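Local coordinates for hypothetical protein S4005 (Shigella flexneri 2a, PDB 1Z67) that is of unknown function but adopts an all-helical fold with a homeodomain-like motif, which hints at nucleic-acid binding without establishing it, at residues A[22-27]-A[79-84]; A[27-32]-A[119-124]; A[40-45]-A[67-72]; A[53-58]-A[102-107]. All blocks are in the same frame, centred on the assembly; numbering follows the deposited sequence. Where two conformers were deposited one is given.

Contact 1: A[22-27]-A[79-84]; sequences YQAILS and SDLGQK. With NA (sodium ion), chain B.
Lys84 touches Ser27 and ends in a salt bridge: in one deposited conformer its CE lies 3.6 Å from Ser27 CB, and a bend at the last torsion then carries NZ to Glu31 OE1, one turn further along helix 21-31. On the way its CD passes 3.9 Å from Ala24 O. The same carbonyl oxygen is met by Leu81 CD1 at 3.7 Å. Both are carbon contacts, and no hydrogen bond joins the two segments. Leu81 reaches across because its CG stands anti to the backbone N (chi1 176°), which sets the CD1 methyl over the turn at Ala24 and Ile25; this methyl is 4.4 Å from Ile25 CG1, at the outer limit of packing. The axes of the two short segments approach to 9.7 Å at 141°, an obliquely antiparallel pairing within the all-helical YidB-like fold. Helix 89-106 adds to the apolar side, with Leu95 and Ile103 against Ile25 and Leu96 against Leu81. On the other side of helix 75-85 sits a sodium ion, bound by Asp80 OD1, by a water and by Gln83 OE1, the last at 2.9 Å. In one deposited conformer of each residue, Ser79 OG donates to Gln83 OE1 over 3.0 Å, in the carbonyl plane and on a lone pair, while the metal takes the same oxygen.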
loop_
_atom_site.group_PDB
_atom_site.type_symbol
_atom_site.label_atom_id
_atom_site.label_comp_id
_atom_site.label_asym_id
_atom_site.label_seq_id
_atom_site.Cartn_x
_atom_site.Cartn_y
_atom_site.Cartn_z
ATOM N N TYR A 22 -9.025 1.948 0.050
ATOM C CA TYR A 22 -8.187 2.165 -1.134
ATOM C C TYR A 22 -7.860 3.628 -1.380
ATOM O O TYR A 22 -6.696 3.938 -1.672
ATOM C CB TYR A 22 -8.814 1.518 -2.375
ATOM C CG TYR A 22 -8.863 0.018 -2.249
ATOM C CD1 TYR A 22 -7.704 -0.729 -2.098
ATOM C CD2 TYR A 22 -10.089 -0.647 -2.260
ATOM C CE1 TYR A 22 -7.764 -2.116 -1.983
ATOM C CE2 TYR A 22 -10.159 -2.045 -2.147
ATOM C CZ TYR A 22 -8.988 -2.754 -2.016
ATOM O OH TYR A 22 -9.051 -4.115 -1.889
ATOM N N GLN A 23 -8.852 4.514 -1.268
ATOM C CA GLN A 23 -8.572 5.962 -1.384
ATOM C C GLN A 23 -7.552 6.387 -0.331
ATOM O O GLN A 23 -6.657 7.189 -0.595
ATOM C CB GLN A 23 -9.833 6.833 -1.275
ATOM C CG GLN A 23 -9.593 8.337 -1.515
ATOM C CD GLN A 23 -8.922 8.660 -2.853
ATOM O OE1 GLN A 23 -9.498 8.433 -3.942
ATOM N NE2 GLN A 23 -7.707 9.227 -2.779
ATOM N N ALA A 24 -7.688 5.847 0.867
ATOM C CA ALA A 24 -6.788 6.198 1.954
ATOM C C ALA A 24 -5.368 5.758 1.633
ATOM O O ALA A 24 -4.407 6.514 1.838
ATOM C CB ALA A 24 -7.263 5.579 3.250
ATOM N N ILE A 25 -5.228 4.533 1.131
ATOM C CA ILE A 25 -3.900 4.023 0.840
ATOM C C ILE A 25 -3.307 4.882 -0.276
ATOM O O ILE A 25 -2.148 5.285 -0.177
ATOM C CB ILE A 25 -3.923 2.548 0.428
ATOM C CG1 ILE A 25 -4.293 1.684 1.627
ATOM C CG2 ILE A 25 -2.557 2.135 -0.200
ATOM C CD1 ILE A 25 -4.660 0.280 1.254
ATOM N N LEU A 26 -4.104 5.192 -1.305
ATOM C CA LEU A 26 -3.589 5.951 -2.461
ATOM C C LEU A 26 -3.064 7.313 -2.034
ATOM O O LEU A 26 -1.936 7.700 -2.425
ATOM C CB LEU A 26 -4.691 6.139 -3.494
ATOM C CG LEU A 26 -4.823 4.936 -4.419
ATOM C CD1 LEU A 26 -4.500 3.563 -3.828
ATOM C CD2 LEU A 26 -6.209 4.941 -5.040
ATOM N N SER A 27 -3.874 8.023 -1.242
ATOM C CA SER A 27 -3.545 9.362 -0.753
ATOM C C SER A 27 -2.290 9.267 0.100
ATOM O O SER A 27 -1.378 10.073 -0.060
ATOM C CB SER A 27 -4.704 9.939 0.047
ATOM O OG SER A 27 -5.761 10.262 -0.838
ATOM N N SER A 79 1.787 4.710 10.991
ATOM C CA SER A 79 0.871 5.469 11.839
ATOM C C SER A 79 0.168 6.578 11.038
ATOM O O SER A 79 -1.004 6.872 11.272
ATOM C CB SER A 79 1.619 6.065 13.045
ATOM O OG SER A 79 0.764 6.903 13.799
ATOM N N ASP A 80 0.879 7.179 10.080
ATOM C CA ASP A 80 0.279 8.173 9.188
ATOM C C ASP A 80 -0.948 7.573 8.454
ATOM O O ASP A 80 -2.015 8.195 8.364
ATOM C CB ASP A 80 1.312 8.683 8.149
ATOM C CG ASP A 80 2.420 9.598 8.769
ATOM O OD1 ASP A 80 2.245 10.074 9.917
ATOM O OD2 ASP A 80 3.456 9.807 8.104
ATOM N N LEU A 81 -0.801 6.360 7.934
ATOM C CA LEU A 81 -1.944 5.716 7.262
ATOM C C LEU A 81 -3.068 5.405 8.280
ATOM O O LEU A 81 -4.252 5.645 8.004
ATOM C CB LEU A 81 -1.492 4.462 6.560
ATOM C CG LEU A 81 -2.637 3.674 5.915
ATOM C CD1 LEU A 81 -3.336 4.514 4.815
ATOM C CD2 LEU A 81 -2.068 2.405 5.324
ATOM N N GLY A 82 -2.675 4.891 9.454
ATOM C CA GLY A 82 -3.619 4.559 10.531
ATOM C C GLY A 82 -4.418 5.802 10.857
ATOM O O GLY A 82 -5.647 5.735 10.937
ATOM N N GLN A 83 -3.737 6.944 10.973
ATOM C CA GLN A 83 -4.422 8.172 11.352
ATOM C C GLN A 83 -5.446 8.600 10.331
ATOM O O GLN A 83 -6.548 9.020 10.685
ATOM C CB GLN A 83 -3.402 9.292 11.575
ATOM C CG GLN A 83 -2.540 9.084 12.805
ATOM C CD GLN A 83 -1.369 10.053 12.861
ATOM O OE1 GLN A 83 -0.258 9.683 13.241
ATOM N NE2 GLN A 83 -1.609 11.301 12.461
ATOM N N LYS A 84 -5.091 8.446 9.057
ATOM C CA LYS A 84 -6.001 8.753 7.989
ATOM C C LYS A 84 -7.264 7.918 8.084
ATOM O O LYS A 84 -8.360 8.416 7.803
ATOM C CB LYS A 84 -5.326 8.498 6.642
ATOM C CG LYS A 84 -5.582 9.571 5.641
ATOM C CD LYS A 84 -4.721 9.417 4.393
ATOM C CE LYS A 84 -4.774 10.703 3.574
ATOM N NZ LYS A 84 -4.094 11.821 4.286
HETATM NA NA NA B . 2.441 9.646 12.321
HETATM O O HOH W 1 3.752 10.088 14.618
#

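Contact 2: A[27-32]-A[119-124]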
loop_
_atom_site.group_PDB
_atom_site.type_symbol
_atom_site.label_atom_id
_atom_site.label_comp_id
_atom_site.label_asym_id
_atom_site.label_seq_id
_atom_site.Cartn_x
_atom_site.Cartn_y
_atom_site.Cartn_z
ATOM N N SER A 27 -3.874 8.023 -1.242
ATOM C CA SER A 27 -3.545 9.362 -0.753
ATOM C C SER A 27 -2.290 9.267 0.100
ATOM O O SER A 27 -1.378 10.073 -0.060
ATOM C CB SER A 27 -4.704 9.939 0.047
ATOM O OG SER A 27 -5.761 10.262 -0.838
ATOM N N TRP A 28 -2.238 8.255 0.975
ATOM C CA TRP A 28 -1.091 8.061 1.860
ATOM C C TRP A 28 0.193 7.823 1.052
ATOM O O TRP A 28 1.236 8.393 1.365
ATOM C CB TRP A 28 -1.366 6.900 2.799
ATOM C CG TRP A 28 -0.178 6.390 3.552
ATOM C CD1 TRP A 28 0.362 6.910 4.727
ATOM C CD2 TRP A 28 0.598 5.235 3.234
ATOM N NE1 TRP A 28 1.409 6.141 5.138
ATOM C CE2 TRP A 28 1.570 5.097 4.268
ATOM C CE3 TRP A 28 0.546 4.264 2.213
ATOM C CZ2 TRP A 28 2.516 4.069 4.271
ATOM C CZ3 TRP A 28 1.482 3.221 2.243
ATOM C CH2 TRP A 28 2.452 3.150 3.248
ATOM N N VAL A 29 0.122 7.018 -0.016
ATOM C CA VAL A 29 1.319 6.758 -0.814
ATOM C C VAL A 29 1.904 8.073 -1.323
ATOM O O VAL A 29 3.102 8.302 -1.242
ATOM C CB VAL A 29 1.039 5.803 -1.995
ATOM C CG1 VAL A 29 2.237 5.781 -2.992
ATOM C CG2 VAL A 29 0.725 4.394 -1.496
ATOM N N GLU A 30 1.043 8.930 -1.849
ATOM C CA GLU A 30 1.508 10.201 -2.392
ATOM C C GLU A 30 2.056 11.116 -1.281
ATOM O O GLU A 30 3.099 11.764 -1.464
ATOM C CB GLU A 30 0.366 10.867 -3.169
ATOM C CG GLU A 30 -0.190 9.968 -4.315
ATOM C CD GLU A 30 0.688 9.937 -5.587
ATOM O OE1 GLU A 30 0.264 10.495 -6.637
ATOM O OE2 GLU A 30 1.806 9.354 -5.537
ATOM N N GLU A 31 1.408 11.107 -0.119
ATOM C CA GLU A 31 1.847 11.959 0.998
ATOM C C GLU A 31 3.203 11.528 1.526
ATOM O O GLU A 31 3.963 12.358 2.035
ATOM C CB GLU A 31 0.846 11.915 2.108
ATOM C CG GLU A 31 -0.399 12.619 1.719
ATOM C CD GLU A 31 -1.453 12.561 2.770
ATOM O OE1 GLU A 31 -1.524 11.564 3.549
ATOM O OE2 GLU A 31 -2.202 13.556 2.806
ATOM N N GLN A 32 3.493 10.239 1.428
ATOM C CA GLN A 32 4.786 9.699 1.828
ATOM C C GLN A 32 5.889 9.987 0.797
ATOM O O GLN A 32 7.065 9.658 1.041
ATOM C CB GLN A 32 4.661 8.178 2.062
ATOM C CG GLN A 32 3.710 7.788 3.184
ATOM C CD GLN A 32 4.158 8.322 4.546
ATOM O OE1 GLN A 32 5.281 8.065 4.973
ATOM N NE2 GLN A 32 3.261 9.022 5.246
ATOM N N ASN A 119 4.853 9.518 -10.321
ATOM C CA ASN A 119 4.465 10.928 -10.488
ATOM C C ASN A 119 2.992 11.228 -10.173
ATOM O O ASN A 119 2.704 12.187 -9.457
ATOM C CB ASN A 119 4.825 11.451 -11.884
ATOM C CG ASN A 119 4.762 12.974 -11.972
ATOM O OD1 ASN A 119 3.945 13.533 -12.708
ATOM N ND2 ASN A 119 5.615 13.648 -11.207
ATOM N N ASP A 120 2.062 10.440 -10.708
ATOM C CA ASP A 120 0.675 10.504 -10.242
ATOM C C ASP A 120 0.098 9.108 -10.193
ATOM O O ASP A 120 -0.189 8.507 -11.238
ATOM C CB ASP A 120 -0.199 11.404 -11.124
ATOM C CG ASP A 120 -1.527 11.759 -10.464
ATOM O OD1 ASP A 120 -2.594 11.388 -11.006
ATOM O OD2 ASP A 120 -1.509 12.411 -9.391
ATOM N N LEU A 121 -0.091 8.601 -8.980
ATOM C CA LEU A 121 -0.547 7.233 -8.779
ATOM C C LEU A 121 -1.932 6.970 -9.405
ATOM O O LEU A 121 -2.111 5.970 -10.105
ATOM C CB LEU A 121 -0.532 6.845 -7.308
ATOM C CG LEU A 121 -0.646 5.368 -6.946
ATOM C CD1 LEU A 121 0.306 4.541 -7.770
ATOM C CD2 LEU A 121 -0.373 5.204 -5.457
ATOM N N LEU A 122 -2.892 7.868 -9.176
ATOM C CA LEU A 122 -4.238 7.674 -9.717
ATOM C C LEU A 122 -4.162 7.587 -11.232
ATOM O O LEU A 122 -4.843 6.763 -11.845
ATOM C CB LEU A 122 -5.201 8.794 -9.284
ATOM C CG LEU A 122 -6.619 8.840 -9.902
ATOM C CD1 LEU A 122 -7.504 7.658 -9.444
ATOM C CD2 LEU A 122 -7.326 10.177 -9.600
ATOM N N SER A 123 -3.337 8.432 -11.842
ATOM C CA SER A 123 -3.205 8.422 -13.308
ATOM C C SER A 123 -2.606 7.107 -13.825
ATOM O O SER A 123 -3.098 6.531 -14.773
ATOM C CB SER A 123 -2.377 9.607 -13.765
ATOM O OG SER A 123 -3.144 10.799 -13.700
ATOM N N ALA A 124 -1.550 6.636 -13.175
ATOM C CA ALA A 124 -0.963 5.334 -13.484
ATOM C C ALA A 124 -1.988 4.219 -13.305
ATOM O O ALA A 124 -2.092 3.314 -14.162
ATOM C CB ALA A 124 0.220 5.087 -12.590
HETATM O O HOH W 2 0.534 13.146 -6.835
#
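Val29 meets Leu121 methyl to methyl, its CG1 lying 3.6 Å from Leu121 CD2. The two side chains cross at about a right angle, and Val29 presents CG1 because that branch is anti to the backbone N (chi1 168°). Ile35 and Leu38 of helix 35-44 also touch Val29. One residue on, one of the two conformers of Glu30 bends at chi2 (-78°) and brings OE1 to Leu121 N at 3.0 Å. This bond is nearly straight, 173° at the hydrogen, although the donor stands above the carboxylate plane. Leu121 is the first residue of helix 121-133, so Glu30 takes up a backbone N-H at the helix start, while Asp120 is the N-cap. Asp120 OD1 accepts both Ser123 N, at 3.2 Å, and Ser123 OG, at 2.8 Å, the hydroxyl arriving on the anti side. The two carboxylates are near neighbours: Glu30 OE1 and Asp120 OD2 are 3.8 Å apart, and a water donates to Glu30 OE1 over 2.7 Å and weakly to Asp120 OD2. The helix start would probably ease the repulsion between these like charges. At the end of the segment Gln32 turns to helix 75-85, where its NE2 probably donates a hydrogen bond to Asp80 OD2, a second-shell hold on a carboxylate whose other oxygen binds sodium.

Contact 3: A[40-45]-A[67-72]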
loop_
_atom_site.group_PDB
_atom_site.type_symbol
_atom_site.label_atom_id
_atom_site.label_comp_id
_atom_site.label_asym_id
_atom_site.label_seq_id
_atom_site.Cartn_x
_atom_site.Cartn_y
_atom_site.Cartn_z
ATOM N N GLU A 40 11.950 2.017 -2.017
ATOM C CA GLU A 40 13.307 2.194 -1.457
ATOM C C GLU A 40 13.361 1.794 0.006
ATOM O O GLU A 40 14.333 1.142 0.431
ATOM C CB GLU A 40 13.836 3.622 -1.606
ATOM C CG GLU A 40 15.373 3.728 -1.868
ATOM C CD GLU A 40 16.284 2.993 -0.876
ATOM O OE1 GLU A 40 16.755 1.878 -1.191
ATOM O OE2 GLU A 40 16.568 3.533 0.206
ATOM N N LYS A 41 12.299 2.107 0.763
ATOM C CA LYS A 41 12.251 1.682 2.165
ATOM C C LYS A 41 12.152 0.180 2.330
ATOM O O LYS A 41 12.808 -0.399 3.209
ATOM C CB LYS A 41 11.113 2.336 2.927
ATOM C CG LYS A 41 11.339 3.774 3.164
ATOM C CD LYS A 41 10.233 4.304 4.032
ATOM C CE LYS A 41 10.729 5.505 4.781
ATOM N NZ LYS A 41 9.679 5.889 5.705
ATOM N N LEU A 42 11.360 -0.471 1.470
ATOM C CA LEU A 42 11.301 -1.914 1.522
ATOM C C LEU A 42 12.691 -2.503 1.264
ATOM O O LEU A 42 13.137 -3.420 1.963
ATOM C CB LEU A 42 10.312 -2.420 0.501
ATOM C CG LEU A 42 8.839 -2.049 0.806
ATOM C CD1 LEU A 42 7.999 -2.513 -0.368
ATOM C CD2 LEU A 42 8.340 -2.727 2.060
ATOM N N GLN A 43 13.388 -1.925 0.293
ATOM C CA GLN A 43 14.724 -2.391 -0.076
ATOM C C GLN A 43 15.779 -2.151 1.000
ATOM O O GLN A 43 16.569 -3.063 1.290
ATOM C CB GLN A 43 15.132 -1.757 -1.382
ATOM C CG GLN A 43 14.366 -2.398 -2.548
ATOM C CD GLN A 43 14.522 -1.685 -3.859
ATOM O OE1 GLN A 43 14.774 -0.495 -3.908
ATOM N NE2 GLN A 43 14.324 -2.416 -4.940
ATOM N N SER A 44 15.794 -0.944 1.568
ATOM C CA SER A 44 16.729 -0.618 2.664
ATOM C C SER A 44 16.397 -1.386 3.973
ATOM O O SER A 44 17.259 -1.529 4.860
ATOM C CB SER A 44 16.683 0.881 2.947
ATOM O OG SER A 44 17.137 1.629 1.841
ATOM N N GLY A 45 15.165 -1.892 4.092
ATOM C CA GLY A 45 14.714 -2.544 5.305
ATOM C C GLY A 45 14.815 -4.050 5.235
ATOM O O GLY A 45 14.280 -4.739 6.120
ATOM N N GLU A 67 4.104 -6.634 10.914
ATOM C CA GLU A 67 5.292 -6.310 11.687
ATOM C C GLU A 67 6.477 -6.053 10.749
ATOM O O GLU A 67 7.235 -5.103 10.963
ATOM C CB GLU A 67 5.607 -7.492 12.624
ATOM C CG GLU A 67 4.397 -8.033 13.416
ATOM C CD GLU A 67 3.601 -9.113 12.667
ATOM O OE1 GLU A 67 3.986 -10.308 12.757
ATOM O OE2 GLU A 67 2.581 -8.777 12.016
ATOM N N GLN A 68 6.617 -6.877 9.707
ATOM C CA GLN A 68 7.730 -6.725 8.744
ATOM C C GLN A 68 7.606 -5.386 8.036
ATOM O O GLN A 68 8.586 -4.659 7.875
ATOM C CB GLN A 68 7.765 -7.865 7.741
ATOM C CG GLN A 68 8.407 -9.124 8.283
ATOM C CD GLN A 68 8.364 -10.258 7.300
ATOM O OE1 GLN A 68 7.311 -10.588 6.755
ATOM N NE2 GLN A 68 9.506 -10.900 7.101
ATOM N N LEU A 69 6.379 -5.031 7.664
ATOM C CA LEU A 69 6.191 -3.748 7.003
ATOM C C LEU A 69 6.395 -2.572 7.939
ATOM O O LEU A 69 6.958 -1.550 7.523
ATOM C CB LEU A 69 4.796 -3.650 6.365
ATOM C CG LEU A 69 4.610 -4.510 5.121
ATOM C CD1 LEU A 69 3.182 -4.245 4.579
ATOM C CD2 LEU A 69 5.713 -4.174 4.050
ATOM N N GLU A 70 5.897 -2.653 9.164
ATOM C CA GLU A 70 6.164 -1.563 10.100
ATOM C C GLU A 70 7.683 -1.394 10.298
ATOM O O GLU A 70 8.161 -0.266 10.352
ATOM C CB GLU A 70 5.469 -1.765 11.434
ATOM C CG GLU A 70 5.446 -0.483 12.273
ATOM C CD GLU A 70 4.934 -0.672 13.702
ATOM O OE1 GLU A 70 4.275 -1.707 13.981
ATOM O OE2 GLU A 70 5.168 0.226 14.543
ATOM N N SER A 71 8.419 -2.512 10.313
ATOM C CA SER A 71 9.888 -2.502 10.470
ATOM C C SER A 71 10.558 -1.805 9.295
ATOM O O SER A 71 11.439 -0.984 9.481
ATOM C CB SER A 71 10.431 -3.923 10.638
ATOM O OG SER A 71 10.154 -4.413 11.940
ATOM N N ALA A 72 10.128 -2.119 8.087
ATOM C CA ALA A 72 10.779 -1.574 6.908
ATOM C C ALA A 72 10.365 -0.140 6.596
ATOM O O ALA A 72 11.197 0.671 6.190
ATOM C CB ALA A 72 10.535 -2.483 5.709
HETATM O O HOH W 3 13.936 0.844 5.594
#
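Leu42 and Leu69 meet at a slant and touch through one methyl each, Leu42 CD2 and Leu69 CD2 being 3.6 Å apart. The second torsion explains the choice of branch: in Leu42 chi2 is 175°, which carries CD1 on in line with the chain and leaves CD2 as the side branch turned to the partner, and Leu69 is set the same way. Ala72 points its CB toward segment 40-45 and fits against the backbone at the helix end, 4.0 Å from Lys41 O and 4.2 Å from Gly45 CA. Gly45, the first residue to leave helical geometry, has no side chain, and this lets Gly45 CA come within 4.4 Å of Ala72 CA. Beside this apolar seam the carbonyls of Lys41 and Ala72 are spanned by one water, which donates to Lys41 O at 2.9 Å and to Ala72 O at 2.8 Å. The Lys41 chain extends past the seam to place NZ on Leu73 O. Leu47, from the loop after helix 35-44, touches all three apolar side chains. With short axes 9.3 Å apart at 100°, this is the nearly perpendicular packing of two short helices, 35-44 and 66-73, within the all-helical fold of a family assigned to the helix-turn-helix clan.

Contact 4: A[53-58]-A[102-107]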
loop_
_atom_site.group_PDB
_atom_site.type_symbol
_atom_site.label_atom_id
_atom_site.label_comp_id
_atom_site.label_asym_id
_atom_site.label_seq_id
_atom_site.Cartn_x
_atom_site.Cartn_y
_atom_site.Cartn_z
ATOM N N THR A 53 9.474 -10.587 -5.564
ATOM C CA THR A 53 8.440 -11.548 -5.947
ATOM C C THR A 53 7.133 -10.817 -6.352
ATOM O O THR A 53 6.365 -11.298 -7.177
ATOM C CB THR A 53 8.124 -12.568 -4.811
ATOM O OG1 THR A 53 7.401 -11.935 -3.736
ATOM C CG2 THR A 53 9.410 -13.222 -4.269
ATOM N N TRP A 54 6.891 -9.648 -5.764
ATOM C CA TRP A 54 5.723 -8.818 -6.142
ATOM C C TRP A 54 5.930 -8.159 -7.487
ATOM O O TRP A 54 4.990 -8.094 -8.308
ATOM C CB TRP A 54 5.505 -7.729 -5.123
ATOM C CG TRP A 54 5.412 -8.200 -3.683
ATOM C CD1 TRP A 54 5.239 -9.485 -3.241
ATOM C CD2 TRP A 54 5.479 -7.378 -2.513
ATOM N NE1 TRP A 54 5.221 -9.519 -1.879
ATOM C CE2 TRP A 54 5.369 -8.241 -1.395
ATOM C CE3 TRP A 54 5.645 -5.992 -2.303
ATOM C CZ2 TRP A 54 5.399 -7.751 -0.067
ATOM C CZ3 TRP A 54 5.668 -5.498 -1.008
ATOM C CH2 TRP A 54 5.574 -6.377 0.100
ATOM N N LEU A 55 7.164 -7.717 -7.747
ATOM C CA LEU A 55 7.486 -7.054 -9.020
ATOM C C LEU A 55 7.457 -8.026 -10.221
ATOM O O LEU A 55 7.137 -7.639 -11.351
ATOM C CB LEU A 55 8.874 -6.391 -8.913
ATOM C CG LEU A 55 8.899 -5.207 -7.935
ATOM C CD1 LEU A 55 10.351 -4.740 -7.783
ATOM C CD2 LEU A 55 8.015 -4.042 -8.446
ATOM N N SER A 56 7.831 -9.265 -9.966
ATOM C CA SER A 56 7.921 -10.280 -11.031
ATOM C C SER A 56 6.554 -10.439 -11.708
ATOM O O SER A 56 5.499 -10.385 -11.026
ATOM C CB SER A 56 8.331 -11.604 -10.406
ATOM O OG SER A 56 8.316 -12.620 -11.387
ATOM N N ASN A 57 6.553 -10.614 -13.038
ATOM C CA ASN A 57 5.313 -10.931 -13.770
ATOM C C ASN A 57 5.119 -12.425 -14.000
ATOM O O ASN A 57 4.178 -12.838 -14.687
ATOM C CB ASN A 57 5.153 -10.102 -15.074
ATOM C CG ASN A 57 6.334 -10.235 -16.052
ATOM O OD1 ASN A 57 7.058 -11.244 -16.080
ATOM N ND2 ASN A 57 6.519 -9.195 -16.879
ATOM N N GLN A 58 6.005 -13.238 -13.418
ATOM C CA GLN A 58 5.877 -14.700 -13.496
ATOM C C GLN A 58 5.600 -15.333 -12.136
ATOM O O GLN A 58 4.927 -16.347 -12.071
ATOM C CB GLN A 58 7.173 -15.289 -14.077
ATOM C CG GLN A 58 7.049 -16.686 -14.702
ATOM C CD GLN A 58 8.377 -17.212 -15.251
ATOM O OE1 GLN A 58 8.466 -18.355 -15.701
ATOM N NE2 GLN A 58 9.412 -16.376 -15.215
ATOM N N LYS A 102 -0.395 -6.539 -3.520
ATOM C CA LYS A 102 -1.307 -6.533 -4.685
ATOM C C LYS A 102 -1.175 -5.241 -5.475
ATOM O O LYS A 102 -1.182 -5.241 -6.721
ATOM C CB LYS A 102 -2.750 -6.660 -4.208
ATOM C CG LYS A 102 -2.997 -7.955 -3.458
ATOM C CD LYS A 102 -4.442 -8.068 -3.007
ATOM C CE LYS A 102 -4.777 -9.499 -2.699
ATOM N NZ LYS A 102 -4.528 -9.762 -1.281
ATOM N N ILE A 103 -0.969 -4.145 -4.757
ATOM C CA ILE A 103 -0.773 -2.851 -5.412
ATOM C C ILE A 103 0.513 -2.832 -6.223
ATOM O O ILE A 103 0.536 -2.426 -7.407
ATOM C CB ILE A 103 -0.827 -1.697 -4.387
ATOM C CG1 ILE A 103 -2.280 -1.519 -3.883
ATOM C CG2 ILE A 103 -0.336 -0.387 -5.022
ATOM C CD1 ILE A 103 -2.368 -0.704 -2.574
ATOM N N ILE A 104 1.600 -3.294 -5.607
ATOM C CA ILE A 104 2.910 -3.282 -6.282
ATOM C C ILE A 104 2.883 -4.229 -7.462
ATOM O O ILE A 104 3.347 -3.853 -8.539
ATOM C CB ILE A 104 4.040 -3.550 -5.292
ATOM C CG1 ILE A 104 4.104 -2.324 -4.371
ATOM C CG2 ILE A 104 5.370 -3.867 -6.061
ATOM C CD1 ILE A 104 5.025 -2.494 -3.205
ATOM N N ASP A 105 2.284 -5.408 -7.290
ATOM C CA ASP A 105 2.151 -6.367 -8.396
ATOM C C ASP A 105 1.368 -5.734 -9.575
ATOM O O ASP A 105 1.786 -5.763 -10.728
ATOM C CB ASP A 105 1.490 -7.659 -7.945
ATOM C CG ASP A 105 1.049 -8.543 -9.123
ATOM O OD1 ASP A 105 1.914 -9.031 -9.875
ATOM O OD2 ASP A 105 -0.172 -8.750 -9.293
ATOM N N ALA A 106 0.239 -5.112 -9.262
ATOM C CA ALA A 106 -0.612 -4.455 -10.275
ATOM C C ALA A 106 0.115 -3.319 -11.021
ATOM O O ALA A 106 -0.126 -3.090 -12.233
ATOM C CB ALA A 106 -1.879 -3.942 -9.619
ATOM N N LEU A 107 1.013 -2.629 -10.314
ATOM C CA LEU A 107 1.805 -1.527 -10.899
ATOM C C LEU A 107 2.996 -1.964 -11.748
ATOM O O LEU A 107 3.672 -1.118 -12.330
ATOM C CB LEU A 107 2.282 -0.541 -9.816
ATOM C CG LEU A 107 1.183 0.290 -9.124
ATOM C CD1 LEU A 107 1.786 0.993 -7.898
ATOM C CD2 LEU A 107 0.508 1.282 -10.081
HETATM O O HOH W 4 4.201 -7.828 -11.173
#
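The CD1 methyl of Ile104 lies at the edge of the Trp54 indole, near its plane, where the ends of helices 48-55 and 89-106 meet in the all-helical YidB-like fold. This is the tight part. Ile104 CD1 is 3.7 Å from Trp54 CE3, while the other branch, CG2, sits 3.6 Å from Leu55 CD2. Ile104 manages both because CG2 stands anti to its backbone N and CG1 beside it (chi1 -68°), spreading the branches over neighbouring residues. Leu39 and Leu42 of helix 35-44 pack on Ile104 too, and Trp54 NE1 is held by Gln62 O, which helps fix the ring. The backbones also come close here: Trp54 O receives a CA-H...O contact from Asp105 CA at 3.3 Å, with 142° at the hydrogen. Toward Asp105 and Ser56 the packing gives way to water. In one deposited conformer of Asp105, OD1 is 4.0 Å from Ser56 O, and one water lies 2.9 Å from both Ser56 O and Asp105 OD1; more acceptors surround it than it has protons, so its bonding is not settled. Beyond it the chain leaves the helix in an ST turn, where, in one deposited conformer, Gln58 N donates to Ser56 OG over 3.1 Å.

How the contacts relate
From the N terminus, helix 21-31 takes part in two closures: contact 1 joins it to helix 75-85, and contact 2 joins the C-terminal part of the same helix to the start of helix 121-133. These two cross along the sequence and share Ser27. Contact 3 (40-45 with 67-72) falls within both of their loops. Contact 4 (53-58 with 102-107) crosses contacts 1 and 3 but lies wholly within the loop of contact 2, the longest. In space helix 89-106 packs on parts of contacts 1 and 3, and Leu107, just after it, meets Leu121 of contact 2. Trp54 of helix 48-55 ties contact 4 to Leu42 of contact 3. Contacts 1 and 4 lie on opposite sides of the chain's centre, about 21 Å apart between centres.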